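Local atomic coordinates of transcription termination factor FttA (Pyrococcus horikoshii, PDB entry 3AF6), a protein that probably cleaves single-stranded RNA with a two-zinc active site and terminates transcription by cutting the nascent transcript at the RNA polymerase exit channel and degrading the released RNA. Residues E392-G397 with T616-P621. Sequence-based numbering, arbitrary orientation.
Sequences ESTYGG and TVHGEP. With ZN (zinc ion), chain J.
The carboxylate atom OE1 of E392 is gripped twice by T394, the residue whose side chain runs alongside that of the zinc ligand H618. T394 OG1 donates to E392 OE1 at 2.5 Å, arriving 37° out of the carboxylate plane, while T394 N reaches the same oxygen nearly along its C-O axis at 3.1 Å. This is the active-site end of the metallo-beta-lactamase fold in a beta-CASP nuclease, where E392 and H618 occupy the positions of motifs A and C. The other carboxylate oxygen, OE2, is bonded to H594 and to the backbone of F368, so both ends of the group are held and its rotation is fixed.

The two segments lie at the C-terminal ends of the neighbouring parallel strands 388-392 and 613-617. There, S393 N donates to H618 O (3.0 Å, N-H...O angle 153°), its nitrogen lying above the carbonyl plane. S393 OG, turned beside its own backbone N, bonds V617 O at 2.7 Å; this residue therefore ties down two successive carbonyls. S393 O in turn accepts from G396 N, closing a type I turn that carries the chain away.

With CG anti to the backbone N (chi1 -169°), the H618 ring is directed at the metal, and its CB packs against E392 CB at 4.0 Å. D260, H261 and D367 complete this zinc's protein ligands. At the ring edge, T394 OG1 lies near the imidazole plane, 3.2 Å from H618 ND1, while H618 NE2 binds the zinc ion at 2.5 Å.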
loop_
_atom_site.group_PDB
_atom_site.type_symbol
_atom_site.label_atom_id
_atom_site.label_comp_id
_atom_site.label_asym_id
_atom_site.label_seq_id
_atom_site.Cartn_x
_atom_site.Cartn_y
_atom_site.Cartn_z
ATOM N N GLU A 392 -8.735 -13.171 -3.862
ATOM C CA GLU A 392 -9.810 -12.626 -3.046
ATOM C C GLU A 392 -11.193 -13.035 -3.585
ATOM O O GLU A 392 -11.314 -13.472 -4.725
ATOM C CB GLU A 392 -9.688 -11.102 -2.963
ATOM C CG GLU A 392 -9.953 -10.363 -4.253
ATOM C CD GLU A 392 -10.821 -9.123 -4.043
ATOM O OE1 GLU A 392 -11.985 -9.284 -3.628
ATOM O OE2 GLU A 392 -10.342 -7.991 -4.297
ATOM N N SER A 393 -12.227 -12.900 -2.759
ATOM C CA SER A 393 -13.578 -13.282 -3.155
ATOM C C SER A 393 -14.648 -12.305 -2.672
ATOM O O SER A 393 -15.806 -12.691 -2.515
ATOM C CB SER A 393 -13.921 -14.666 -2.594
ATOM O OG SER A 393 -12.798 -15.534 -2.617
ATOM N N THR A 394 -14.276 -11.055 -2.427
ATOM C CA THR A 394 -15.240 -10.074 -1.950
ATOM C C THR A 394 -16.556 -10.135 -2.730
ATOM O O THR A 394 -17.634 -10.019 -2.150
ATOM C CB THR A 394 -14.688 -8.647 -2.046
ATOM O OG1 THR A 394 -13.336 -8.618 -1.581
ATOM C CG2 THR A 394 -15.517 -7.716 -1.180
ATOM N N TYR A 395 -16.477 -10.304 -4.045
ATOM C CA TYR A 395 -17.688 -10.389 -4.854
ATOM C C TYR A 395 -17.728 -11.755 -5.541
ATOM O O TYR A 395 -18.156 -11.885 -6.692
ATOM C CB TYR A 395 -17.722 -9.257 -5.883
ATOM C CG TYR A 395 -18.012 -7.898 -5.279
ATOM C CD1 TYR A 395 -17.048 -7.221 -4.532
ATOM C CD2 TYR A 395 -19.274 -7.303 -5.413
ATOM C CE1 TYR A 395 -17.335 -5.990 -3.933
ATOM C CE2 TYR A 395 -19.568 -6.084 -4.817
ATOM C CZ TYR A 395 -18.599 -5.431 -4.079
ATOM O OH TYR A 395 -18.886 -4.224 -3.474
ATOM N N GLY A 396 -17.286 -12.775 -4.803
ATOM C CA GLY A 396 -17.247 -14.128 -5.321
ATOM C C GLY A 396 -18.594 -14.779 -5.574
ATOM O O GLY A 396 -18.659 -15.840 -6.205
ATOM N N GLY A 397 -19.665 -14.161 -5.087
ATOM C CA GLY A 397 -20.992 -14.709 -5.293
ATOM C C GLY A 397 -21.344 -14.761 -6.768
ATOM O O GLY A 397 -20.800 -13.992 -7.572
ATOM N N THR A 616 -9.467 -19.722 -2.779
ATOM C CA THR A 616 -10.259 -18.517 -2.633
ATOM C C THR A 616 -10.361 -18.082 -1.174
ATOM O O THR A 616 -10.654 -18.885 -0.282
ATOM C CB THR A 616 -11.662 -18.727 -3.198
ATOM O OG1 THR A 616 -12.286 -19.813 -2.513
ATOM C CG2 THR A 616 -11.588 -19.043 -4.678
ATOM N N VAL A 617 -10.128 -16.793 -0.949
ATOM C CA VAL A 617 -10.169 -16.217 0.384
ATOM C C VAL A 617 -10.753 -14.814 0.339
ATOM O O VAL A 617 -11.261 -14.376 -0.692
ATOM C CB VAL A 617 -8.747 -16.113 0.983
ATOM C CG1 VAL A 617 -8.108 -17.491 1.060
ATOM C CG2 VAL A 617 -7.892 -15.168 0.138
ATOM N N HIS A 618 -10.680 -14.125 1.477
ATOM C CA HIS A 618 -11.149 -12.744 1.604
ATOM C C HIS A 618 -12.544 -12.517 1.008
ATOM O O HIS A 618 -12.703 -11.833 0.004
ATOM C CB HIS A 618 -10.125 -11.822 0.935
ATOM C CG HIS A 618 -10.331 -10.366 1.217
ATOM N ND1 HIS A 618 -11.418 -9.660 0.750
ATOM C CD2 HIS A 618 -9.565 -9.473 1.888
ATOM C CE1 HIS A 618 -11.315 -8.396 1.117
ATOM N NE2 HIS A 618 -10.199 -8.256 1.808
ATOM N N GLY A 619 -13.546 -13.102 1.644
ATOM C CA GLY A 619 -14.913 -12.954 1.189
ATOM C C GLY A 619 -15.827 -13.593 2.214
ATOM O O GLY A 619 -15.375 -14.388 3.021
ATOM N N GLU A 620 -17.102 -13.237 2.225
ATOM C CA GLU A 620 -18.007 -13.874 3.164
ATOM C C GLU A 620 -17.882 -15.373 2.887
ATOM O O GLU A 620 -17.534 -15.791 1.776
ATOM C CB GLU A 620 -19.438 -13.390 2.944
ATOM C CG GLU A 620 -19.609 -11.914 3.262
ATOM C CD GLU A 620 -20.991 -11.382 2.913
ATOM O OE1 GLU A 620 -21.141 -10.139 2.866
ATOM O OE2 GLU A 620 -21.921 -12.196 2.686
ATOM N N PRO A 621 -18.149 -16.205 3.902
ATOM C CA PRO A 621 -18.046 -17.662 3.734
ATOM C C PRO A 621 -18.701 -18.231 2.475
ATOM O O PRO A 621 -18.049 -18.954 1.726
ATOM C CB PRO A 621 -18.662 -18.204 5.022
ATOM C CG PRO A 621 -18.319 -17.139 6.022
ATOM C CD PRO A 621 -18.605 -15.857 5.260
HETATM ZN ZN ZN J . -9.188 -5.987 2.107
#